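PDB 4FBC: protein synthesis inhibitor I, which belongs to the ribosome-inactivating proteins of plants and binds adenosine monophosphate in a pocket between its mixed beta sheet and a long helix. Local coordinates for residues Y88-K93 with P104-G109; W64-L69 with G97-L102; L80-D85 with M173-T178; V143-G148 with Q160-E165. The protein carries 3 engineered substitutions. All blocks are in the same frame, centred on the assembly; numbering follows the deposited sequence.

How the contacts relate
Strand order in one mixed sheet ties the first three contacts together. Contacts 1 and 2 lie closest, their centres 7 Å apart, and are joined where strand 89-93 of contact 1 runs beside strand 99-101 of contact 2; E101 of contact 2 accepts a bond from I107 N of contact 1. Contact 3 adds strand 78-83, which lies between strands 64-70 and 89-93, and sets it against helix 157-179. The same helix reaches contact 4, whose centre is about 17 Å from that of contact 3. Adenosine monophosphate binds at Y88 and L89 in contact 1. The side chain of N175 in contact 3 is about 4 Å from it, whereas W99 and L146 stay about 13 and 12 Å away.

Contact 1: Y88-K93 with P104-G109; sequences YLEGFK and PGLIPG. With AMP (adenosine monophosphate), chain E.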
# COMPACT_ATOMS: atom_id res chain seq x y z
N TYR A 88 1.12 -3.09 4.74
CA TYR A 88 -0.12 -3.83 4.97
C TYR A 88 -1.10 -2.98 5.73
O TYR A 88 -0.76 -2.44 6.78
CB TYR A 88 0.12 -5.08 5.80
CG TYR A 88 0.67 -6.27 5.05
CD1 TYR A 88 1.35 -6.12 3.86
CD2 TYR A 88 0.50 -7.56 5.56
CE1 TYR A 88 1.86 -7.21 3.19
CE2 TYR A 88 1.01 -8.66 4.90
CZ TYR A 88 1.69 -8.48 3.71
OH TYR A 88 2.20 -9.57 3.05
N LEU A 89 -2.33 -2.89 5.23
CA LEU A 89 -3.40 -2.25 5.98
C LEU A 89 -3.85 -3.21 7.07
O LEU A 89 -4.11 -4.37 6.79
CB LEU A 89 -4.58 -1.95 5.06
CG LEU A 89 -5.84 -1.38 5.73
CD1 LEU A 89 -5.56 -0.03 6.41
CD2 LEU A 89 -6.96 -1.26 4.69
N GLU A 90 -3.94 -2.74 8.31
CA GLU A 90 -4.41 -3.62 9.39
C GLU A 90 -5.51 -3.02 10.26
O GLU A 90 -6.26 -3.76 10.90
CB GLU A 90 -3.25 -4.10 10.26
CG GLU A 90 -2.28 -5.06 9.57
CD GLU A 90 -2.92 -6.38 9.16
OE1 GLU A 90 -4.04 -6.70 9.62
OE2 GLU A 90 -2.30 -7.10 8.36
N GLY A 91 -5.63 -1.70 10.26
CA GLY A 91 -6.62 -1.03 11.09
C GLY A 91 -7.24 0.20 10.46
O GLY A 91 -6.63 0.83 9.59
N PHE A 92 -8.46 0.53 10.86
CA PHE A 92 -9.06 1.81 10.49
C PHE A 92 -9.92 2.33 11.63
O PHE A 92 -10.50 1.55 12.40
CB PHE A 92 -9.85 1.74 9.18
CG PHE A 92 -11.06 0.86 9.24
CD1 PHE A 92 -12.27 1.35 9.71
CD2 PHE A 92 -11.00 -0.46 8.81
CE1 PHE A 92 -13.39 0.54 9.76
CE2 PHE A 92 -12.12 -1.27 8.85
CZ PHE A 92 -13.32 -0.77 9.33
N LYS A 93 -10.01 3.65 11.75
CA LYS A 93 -10.66 4.25 12.90
C LYS A 93 -11.93 4.98 12.48
O LYS A 93 -11.88 5.91 11.67
CB LYS A 93 -9.68 5.22 13.58
CG LYS A 93 -10.15 5.79 14.90
CD LYS A 93 -9.13 6.77 15.42
CE LYS A 93 -9.46 7.27 16.82
NZ LYS A 93 -8.48 8.31 17.27
N PRO A 104 -7.65 -10.71 13.80
CA PRO A 104 -8.10 -10.82 15.19
C PRO A 104 -6.92 -10.86 16.16
O PRO A 104 -5.98 -11.63 15.94
CB PRO A 104 -8.84 -12.17 15.21
CG PRO A 104 -9.21 -12.44 13.76
CD PRO A 104 -8.07 -11.86 12.97
N GLY A 105 -6.94 -10.00 17.18
CA GLY A 105 -5.91 -10.01 18.21
C GLY A 105 -4.63 -9.26 17.89
O GLY A 105 -3.69 -9.28 18.70
N LEU A 106 -4.56 -8.57 16.75
CA LEU A 106 -3.32 -7.90 16.36
C LEU A 106 -3.13 -6.53 17.03
O LEU A 106 -2.07 -6.25 17.60
CB LEU A 106 -3.23 -7.76 14.83
CG LEU A 106 -1.95 -7.13 14.26
CD1 LEU A 106 -0.72 -7.95 14.62
CD2 LEU A 106 -2.06 -6.94 12.74
N ILE A 107 -4.16 -5.68 16.96
CA ILE A 107 -4.06 -4.32 17.48
C ILE A 107 -4.69 -4.20 18.87
O ILE A 107 -5.87 -4.50 19.04
CB ILE A 107 -4.72 -3.29 16.53
CG1 ILE A 107 -4.11 -3.40 15.13
CG2 ILE A 107 -4.59 -1.88 17.08
CD1 ILE A 107 -4.78 -2.49 14.08
N PRO A 108 -3.91 -3.73 19.85
CA PRO A 108 -4.41 -3.54 21.22
C PRO A 108 -5.70 -2.71 21.26
O PRO A 108 -5.73 -1.58 20.76
CB PRO A 108 -3.27 -2.77 21.91
CG PRO A 108 -2.05 -3.18 21.16
CD PRO A 108 -2.49 -3.35 19.73
N GLY A 109 -6.76 -3.27 21.84
CA GLY A 109 -8.00 -2.55 22.06
C GLY A 109 -8.93 -2.49 20.87
O GLY A 109 -10.05 -1.98 20.96
P AMP E . 0.95 -12.86 2.08
O1P AMP E . -0.47 -13.30 2.36
O2P AMP E . 1.90 -13.84 1.42
O3P AMP E . 1.58 -12.34 3.36
O5' AMP E . 0.93 -11.49 1.26
C5' AMP E . 1.11 -11.49 -0.15
C4' AMP E . 0.90 -10.10 -0.72
O4' AMP E . -0.49 -9.71 -0.57
C3' AMP E . 1.68 -8.98 -0.03
O3' AMP E . 3.02 -8.88 -0.48
C2' AMP E . 0.84 -7.75 -0.32
O2' AMP E . 1.10 -7.27 -1.64
C1' AMP E . -0.58 -8.33 -0.28
N9 AMP E . -1.23 -8.17 1.04
C8 AMP E . -1.56 -9.17 1.89
N7 AMP E . -2.15 -8.69 3.02
C5 AMP E . -2.23 -7.35 2.89
C6 AMP E . -2.76 -6.22 3.70
N6 AMP E . -3.34 -6.44 4.92
N1 AMP E . -2.65 -4.96 3.19
C2 AMP E . -2.08 -4.73 1.99
N3 AMP E . -1.59 -5.70 1.20
C4 AMP E . -1.64 -7.01 1.58
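Strand 89-93 of the central mixed sheet passes loop 104-109 at E90 and G91, and the two chains come nearest at the CA atoms of G91 and I107, 7.6 Å apart. Both strand residues also lie opposite A81, which makes a classic beta bulge here. Loop 104-109 brings two aliphatic branches to this bulged part of the strand. I107 CD1 rests 3.8 Å from G91 CA, where no side chain intervenes, and is about as near the carbonyl oxygen of E90. L106 crosses the E90 side chain at roughly a right angle, its CD2 methyl 3.7 Å from E90 CG and similarly close to the carboxylate carbon. The E90 chain is bent at chi2 (-64°), and its OE1 is hydrogen-bonded to T103 OG1, just before the loop segment. E101, in turn, holds the loop backbone through the N atoms of G105 and I107.

At the start of the same segment lies the nucleotide pocket. One face of the Y88 ring is turned to the adenine, with AMP C5 3.7 Å above its plane and over its centre, while its OH donates to a phosphate oxygen. The backbone of L89 reads the base edge twice: L89 N donates to AMP N1 over 2.9 Å, and AMP N6 donates to L89 O, also over 2.9 Å and nearly straight at 167°.

Contact 2: W64-L69 with G97-L102; sequences WFHVVL and GTWWEL
The six-stranded mixed sheet of the ribosome-inactivating fold can be bridged by side chains whose strands are not neighbours, and H66 of strand 64-70 and W99 of strand 99-101 illustrate this. Strands 78-83 and 89-93 run between them, and the CA atoms of the two residues are 12.5 Å apart, so the two strands meet here through their side chains alone. The leading corner of the indole, its six-membered ring, meets the far end of the imidazole: W99 CZ2 is 4.1 Å from H66 CE1, and W99 CH2 lies 4.1 Å from H66 NE2. The centroids of these rings are 5.6 Å apart and their planes are inclined at 49°, an oblique aromatic pairing. NE2 of H66 is also hydrogen-bonded to V10 O, which would fix the turn of the imidazole as the indole packs against it. Both rings also touch residues of the intervening strands, W99 on A81 and K93 and H66 on T79. The pair thus belongs to the side-chain layer on one face of the mixed sheet that organises the ribosome-inactivating fold.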
# COMPACT_ATOMS: atom_id res chain seq x y z
N TRP A 64 4.72 1.68 12.17
CA TRP A 64 3.42 1.98 11.55
C TRP A 64 3.38 3.41 11.03
O TRP A 64 4.11 4.27 11.52
CB TRP A 64 2.30 1.81 12.58
CG TRP A 64 2.17 0.39 13.06
CD1 TRP A 64 2.91 -0.22 14.04
CD2 TRP A 64 1.26 -0.60 12.57
NE1 TRP A 64 2.50 -1.53 14.19
CE2 TRP A 64 1.49 -1.78 13.30
CE3 TRP A 64 0.26 -0.60 11.60
CZ2 TRP A 64 0.77 -2.96 13.07
CZ3 TRP A 64 -0.46 -1.76 11.37
CH2 TRP A 64 -0.20 -2.92 12.10
N PHE A 65 2.54 3.66 10.03
CA PHE A 65 2.17 5.03 9.67
C PHE A 65 0.66 5.14 9.55
O PHE A 65 -0.04 4.12 9.49
CB PHE A 65 2.90 5.55 8.41
CG PHE A 65 2.47 4.90 7.11
CD1 PHE A 65 2.99 3.66 6.74
CD2 PHE A 65 1.62 5.55 6.23
CE1 PHE A 65 2.64 3.06 5.53
CE2 PHE A 65 1.25 4.96 5.01
CZ PHE A 65 1.76 3.71 4.67
N HIS A 66 0.15 6.37 9.57
CA HIS A 66 -1.27 6.62 9.35
C HIS A 66 -1.53 7.30 8.02
O HIS A 66 -0.73 8.11 7.55
CB HIS A 66 -1.86 7.48 10.47
CG HIS A 66 -2.00 6.76 11.77
ND1 HIS A 66 -2.52 7.36 12.90
CD2 HIS A 66 -1.70 5.49 12.12
CE1 HIS A 66 -2.52 6.49 13.89
NE2 HIS A 66 -2.03 5.34 13.45
N VAL A 67 -2.66 6.95 7.42
CA VAL A 67 -3.20 7.71 6.30
C VAL A 67 -4.54 8.25 6.75
O VAL A 67 -5.38 7.51 7.27
CB VAL A 67 -3.34 6.84 5.04
CG1 VAL A 67 -4.23 7.54 4.00
CG2 VAL A 67 -1.97 6.56 4.45
N VAL A 68 -4.73 9.55 6.57
CA VAL A 68 -6.02 10.16 6.89
C VAL A 68 -6.72 10.60 5.61
O VAL A 68 -6.16 11.38 4.82
CB VAL A 68 -5.85 11.36 7.83
CG1 VAL A 68 -7.18 12.06 8.02
CG2 VAL A 68 -5.31 10.88 9.17
N LEU A 69 -7.93 10.09 5.40
CA LEU A 69 -8.71 10.39 4.21
C LEU A 69 -9.91 11.23 4.61
O LEU A 69 -10.76 10.79 5.39
CB LEU A 69 -9.16 9.10 3.53
CG LEU A 69 -8.04 8.18 3.04
CD1 LEU A 69 -8.60 6.89 2.45
CD2 LEU A 69 -7.16 8.90 2.02
N GLY A 97 -14.56 6.72 17.32
CA GLY A 97 -13.29 6.46 17.97
C GLY A 97 -12.87 5.00 18.00
O GLY A 97 -11.79 4.67 18.50
N THR A 98 -13.70 4.13 17.45
CA THR A 98 -13.42 2.69 17.46
C THR A 98 -12.35 2.32 16.43
O THR A 98 -12.50 2.61 15.24
CB THR A 98 -14.69 1.86 17.17
OG1 THR A 98 -15.69 2.15 18.16
CG2 THR A 98 -14.37 0.38 17.21
N TRP A 99 -11.28 1.67 16.89
CA TRP A 99 -10.32 1.04 15.98
C TRP A 99 -10.82 -0.33 15.56
O TRP A 99 -11.13 -1.19 16.40
CB TRP A 99 -8.95 0.92 16.64
CG TRP A 99 -8.09 2.15 16.51
CD1 TRP A 99 -7.81 3.06 17.49
CD2 TRP A 99 -7.40 2.60 15.33
NE1 TRP A 99 -6.99 4.05 16.99
CE2 TRP A 99 -6.72 3.79 15.67
CE3 TRP A 99 -7.29 2.10 14.03
CZ2 TRP A 99 -5.94 4.49 14.74
CZ3 TRP A 99 -6.52 2.80 13.11
CH2 TRP A 99 -5.86 3.98 13.47
N TRP A 100 -10.93 -0.52 14.25
CA TRP A 100 -11.31 -1.80 13.67
C TRP A 100 -10.06 -2.45 13.10
O TRP A 100 -9.21 -1.77 12.55
CB TRP A 100 -12.35 -1.60 12.57
CG TRP A 100 -13.58 -0.91 13.07
CD1 TRP A 100 -13.82 0.43 13.12
CD2 TRP A 100 -14.76 -1.54 13.59
NE1 TRP A 100 -15.06 0.68 13.64
CE2 TRP A 100 -15.66 -0.52 13.94
CE3 TRP A 100 -15.13 -2.87 13.80
CZ2 TRP A 100 -16.91 -0.79 14.49
CZ3 TRP A 100 -16.37 -3.14 14.34
CH2 TRP A 100 -17.25 -2.10 14.68
N GLU A 101 -9.94 -3.77 13.27
CA GLU A 101 -8.78 -4.48 12.76
C GLU A 101 -9.16 -5.58 11.77
O GLU A 101 -10.28 -6.10 11.79
CB GLU A 101 -7.96 -5.06 13.91
CG GLU A 101 -8.71 -6.07 14.75
CD GLU A 101 -7.89 -6.54 15.94
OE1 GLU A 101 -6.67 -6.23 15.99
OE2 GLU A 101 -8.47 -7.22 16.81
N LEU A 102 -8.21 -5.93 10.91
CA LEU A 102 -8.43 -6.91 9.86
C LEU A 102 -7.79 -8.24 10.21
O LEU A 102 -7.84 -9.20 9.43
CB LEU A 102 -7.86 -6.39 8.53
CG LEU A 102 -8.63 -5.20 7.99
CD1 LEU A 102 -7.80 -4.43 6.97
CD2 LEU A 102 -9.92 -5.68 7.36

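Contact 3: L80-D85 with M173-T178; sequences LAIRAD and MVNEAT
I82 and N175 approach from opposite directions, one from strand 78-83 of the central sheet and the other from helix 157-179, in a buried strand-on-helix contact of the ribosome-inactivating fold. The amide nitrogen of the asparagine is the point that touches. ND2 lies 3.6 Å from I82 CG2 and 3.8 Å from I82 CD1, so it sits against both branches of the isoleucine. For I82 this works because CG1 is anti to the carbonyl carbon (chi1 -57°), which leaves CG2 and the CG1-CD1 arm both directed at the helix. The CD1 methyl carries on to V174, meeting its CG1 at 4.2 Å in purely apolar contact.

ND2 is also hydrogen-bonded to I87 O, a residue of the nucleotide pocket, and this bond would hold the amide's orientation. Its other end, OD1, is buried by the contact and has no partner in the model. One residue further along the helix, E176 forms a salt bridge with R179, which also bonds the nucleotide.

Away from the interface, R83 grips D85 side-on in a salt bridge, NE to OD1 over 3.0 Å and NH2 to OD2 over 3.1 Å, which probably steadies the turn after the strand. Within the helix, which widens into a pi-type turn at 173-176, T178 N and T178 OG1 each reach V174 O at 2.9 Å, from opposite faces of the carbonyl plane.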
# COMPACT_ATOMS: atom_id res chain seq x y z
N LEU A 80 -6.37 5.38 8.72
CA LEU A 80 -5.94 4.02 8.41
C LEU A 80 -4.62 3.75 9.10
O LEU A 80 -3.73 4.59 9.08
CB LEU A 80 -5.74 3.88 6.90
CG LEU A 80 -6.89 4.32 6.01
CD1 LEU A 80 -6.56 4.03 4.54
CD2 LEU A 80 -8.17 3.62 6.42
N ALA A 81 -4.48 2.57 9.70
CA ALA A 81 -3.22 2.15 10.29
C ALA A 81 -2.54 1.15 9.36
O ALA A 81 -3.07 0.07 9.08
CB ALA A 81 -3.45 1.52 11.66
N ILE A 82 -1.35 1.51 8.87
CA ILE A 82 -0.66 0.73 7.86
C ILE A 82 0.78 0.45 8.31
O ILE A 82 1.44 1.33 8.84
CB ILE A 82 -0.65 1.48 6.50
CG1 ILE A 82 -2.08 1.80 6.05
CG2 ILE A 82 0.06 0.67 5.43
CD1 ILE A 82 -2.16 2.79 4.85
N ARG A 83 1.25 -0.77 8.10
CA ARG A 83 2.62 -1.12 8.50
C ARG A 83 3.63 -0.36 7.64
O ARG A 83 3.45 -0.23 6.43
CB ARG A 83 2.85 -2.63 8.38
CG ARG A 83 2.09 -3.41 9.45
CD ARG A 83 2.27 -4.92 9.29
NE ARG A 83 3.67 -5.31 9.26
CZ ARG A 83 4.10 -6.57 9.35
NH1 ARG A 83 3.23 -7.56 9.45
NH2 ARG A 83 5.41 -6.83 9.32
N ALA A 84 4.69 0.15 8.27
CA ALA A 84 5.72 0.90 7.54
C ALA A 84 6.82 0.02 6.97
O ALA A 84 7.76 0.53 6.35
CB ALA A 84 6.32 2.00 8.43
N ASP A 85 6.72 -1.29 7.17
CA ASP A 85 7.71 -2.22 6.64
C ASP A 85 7.24 -2.96 5.39
O ASP A 85 8.04 -3.25 4.51
CB ASP A 85 8.21 -3.21 7.72
CG ASP A 85 7.09 -3.86 8.51
OD1 ASP A 85 5.91 -3.73 8.12
OD2 ASP A 85 7.39 -4.51 9.55
N MET A 173 -6.49 2.09 -3.88
CA MET A 173 -6.27 3.52 -4.13
C MET A 173 -5.23 4.16 -3.21
O MET A 173 -4.74 5.27 -3.49
CB MET A 173 -7.60 4.27 -4.09
CG MET A 173 -8.55 3.80 -5.20
SD MET A 173 -10.09 4.73 -5.25
CE MET A 173 -9.58 6.19 -6.17
N VAL A 174 -4.89 3.47 -2.13
CA VAL A 174 -3.84 3.93 -1.23
C VAL A 174 -2.63 2.99 -1.24
O VAL A 174 -1.56 3.35 -1.70
CB VAL A 174 -4.36 4.13 0.22
CG1 VAL A 174 -3.24 4.56 1.15
CG2 VAL A 174 -5.49 5.15 0.25
N ASN A 175 -2.80 1.77 -0.74
CA ASN A 175 -1.65 0.87 -0.60
C ASN A 175 -1.02 0.41 -1.91
O ASN A 175 0.20 0.51 -2.07
CB ASN A 175 -2.02 -0.35 0.26
CG ASN A 175 -2.68 0.04 1.54
OD1 ASN A 175 -3.75 0.65 1.53
ND2 ASN A 175 -2.06 -0.29 2.67
N GLU A 176 -1.84 -0.07 -2.85
CA GLU A 176 -1.28 -0.53 -4.12
C GLU A 176 -0.77 0.65 -4.93
O GLU A 176 0.23 0.54 -5.65
CB GLU A 176 -2.29 -1.35 -4.94
CG GLU A 176 -2.97 -2.51 -4.19
CD GLU A 176 -2.01 -3.53 -3.58
OE1 GLU A 176 -0.80 -3.53 -3.91
OE2 GLU A 176 -2.47 -4.36 -2.76
N ALA A 177 -1.45 1.78 -4.80
CA ALA A 177 -1.00 3.03 -5.44
C ALA A 177 0.39 3.41 -4.95
O ALA A 177 1.25 3.81 -5.73
CB ALA A 177 -1.98 4.14 -5.14
N THR A 178 0.63 3.28 -3.65
CA THR A 178 1.96 3.55 -3.09
C THR A 178 2.99 2.58 -3.67
O THR A 178 4.09 2.98 -4.08
CB THR A 178 1.92 3.47 -1.54
OG1 THR A 178 1.06 4.51 -1.03
CG2 THR A 178 3.30 3.63 -0.95

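Contact 4: V143-G148 with Q160-E165; sequences VTALHG and QQQARE
A145 and Q162 make the closest touch between 143-148 and 160-165: the CB methyl of the alanine lies 3.7 Å from Q162 CD, with the amide nitrogen and CG of the glutamine barely farther off. Q162 reaches so far because its CG is anti to the backbone N (chi1 167°) and the chain beyond stays extended, laying the carboxamide across to the neighbouring helix. Beside this pair L146 brings its CD2 branch to A163: L146 CD2 is 4.3 Å from A163 CB and 4.0 Å from A163 O. The backbones come nearest at L146 and A163, with CA atoms 6.6 Å apart, a spacing consistent with the short alanine side chains of A145 and A163. This is helix-helix packing between 136-147 and the long helix 157-179 of the ribosome-inactivating fold. The leucine extends it beyond A163, lying also on A166, V167 and L170 of the long helix and on L78 of strand 78-83. A163 in turn touches F115 and R149 from surrounding loops. Nearly one turn back, Q160 is bound at both ends of its amide, OE1 by R149 NH2 and NE2 by V113 O.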
# COMPACT_ATOMS: atom_id res chain seq x y z
N VAL A 143 -14.73 5.76 2.07
CA VAL A 143 -14.40 6.53 3.27
C VAL A 143 -15.65 6.70 4.14
O VAL A 143 -15.60 6.52 5.35
CB VAL A 143 -13.74 7.89 2.93
CG1 VAL A 143 -13.70 8.80 4.14
CG2 VAL A 143 -12.34 7.67 2.41
N THR A 144 -16.77 7.02 3.50
CA THR A 144 -18.04 7.17 4.21
C THR A 144 -18.46 5.89 4.94
O THR A 144 -18.89 5.93 6.09
CB THR A 144 -19.16 7.60 3.25
OG1 THR A 144 -18.84 8.87 2.69
CG2 THR A 144 -20.49 7.69 3.98
N ALA A 145 -18.35 4.75 4.25
CA ALA A 145 -18.82 3.47 4.79
C ALA A 145 -18.03 3.04 6.02
O ALA A 145 -18.60 2.58 7.01
CB ALA A 145 -18.78 2.40 3.73
N LEU A 146 -16.70 3.18 5.95
CA LEU A 146 -15.83 2.76 7.04
C LEU A 146 -15.83 3.78 8.18
O LEU A 146 -15.80 3.42 9.36
CB LEU A 146 -14.40 2.51 6.55
CG LEU A 146 -14.22 1.43 5.47
CD1 LEU A 146 -12.74 1.16 5.19
CD2 LEU A 146 -14.94 0.13 5.84
N HIS A 147 -15.87 5.07 7.84
CA HIS A 147 -15.82 6.11 8.86
C HIS A 147 -17.11 6.14 9.69
O HIS A 147 -17.09 6.56 10.85
CB HIS A 147 -15.60 7.48 8.22
CG HIS A 147 -15.11 8.53 9.17
ND1 HIS A 147 -15.58 9.82 9.15
CD2 HIS A 147 -14.16 8.48 10.13
CE1 HIS A 147 -14.95 10.52 10.08
NE2 HIS A 147 -14.08 9.73 10.69
N GLY A 148 -18.21 5.70 9.10
CA GLY A 148 -19.51 5.76 9.77
C GLY A 148 -19.85 4.53 10.60
O GLY A 148 -20.88 4.50 11.29
N GLN A 160 -21.51 -6.06 5.86
CA GLN A 160 -20.19 -6.67 5.73
C GLN A 160 -19.72 -6.64 4.28
O GLN A 160 -18.55 -6.36 4.01
CB GLN A 160 -20.19 -8.12 6.23
CG GLN A 160 -20.33 -8.26 7.74
CD GLN A 160 -19.09 -7.81 8.48
OE1 GLN A 160 -19.09 -6.77 9.15
NE2 GLN A 160 -18.03 -8.59 8.38
N GLN A 161 -20.63 -6.92 3.36
CA GLN A 161 -20.29 -6.86 1.94
C GLN A 161 -19.88 -5.44 1.55
O GLN A 161 -18.88 -5.25 0.85
CB GLN A 161 -21.43 -7.37 1.07
CG GLN A 161 -21.04 -7.60 -0.38
CD GLN A 161 -19.66 -8.23 -0.51
OE1 GLN A 161 -19.34 -9.24 0.13
NE2 GLN A 161 -18.82 -7.63 -1.35
N GLN A 162 -20.65 -4.45 2.01
CA GLN A 162 -20.27 -3.04 1.82
C GLN A 162 -18.89 -2.75 2.40
O GLN A 162 -18.06 -2.09 1.75
CB GLN A 162 -21.30 -2.10 2.47
CG GLN A 162 -20.79 -0.66 2.56
CD GLN A 162 -21.78 0.30 3.19
OE1 GLN A 162 -22.46 1.06 2.49
NE2 GLN A 162 -21.86 0.30 4.52
N ALA A 163 -18.64 -3.24 3.61
CA ALA A 163 -17.35 -2.99 4.26
C ALA A 163 -16.19 -3.66 3.52
O ALA A 163 -15.12 -3.07 3.41
CB ALA A 163 -17.39 -3.44 5.72
N ARG A 164 -16.40 -4.88 3.03
CA ARG A 164 -15.37 -5.56 2.23
C ARG A 164 -14.98 -4.75 0.99
O ARG A 164 -13.79 -4.54 0.71
CB ARG A 164 -15.84 -6.95 1.77
CG ARG A 164 -15.71 -8.06 2.81
CD ARG A 164 -16.17 -9.39 2.20
NE ARG A 164 -15.77 -10.55 2.99
CZ ARG A 164 -16.55 -11.14 3.90
NH1 ARG A 164 -17.76 -10.66 4.13
NH2 ARG A 164 -16.11 -12.20 4.58
N GLU A 165 -15.99 -4.29 0.25
CA GLU A 165 -15.75 -3.54 -0.97
C GLU A 165 -15.05 -2.22 -0.66
O GLU A 165 -14.18 -1.78 -1.41
CB GLU A 165 -17.07 -3.32 -1.71
CG GLU A 165 -17.76 -4.62 -2.09
CD GLU A 165 -19.15 -4.43 -2.67
OE1 GLU A 165 -19.68 -3.30 -2.62
OE2 GLU A 165 -19.72 -5.42 -3.18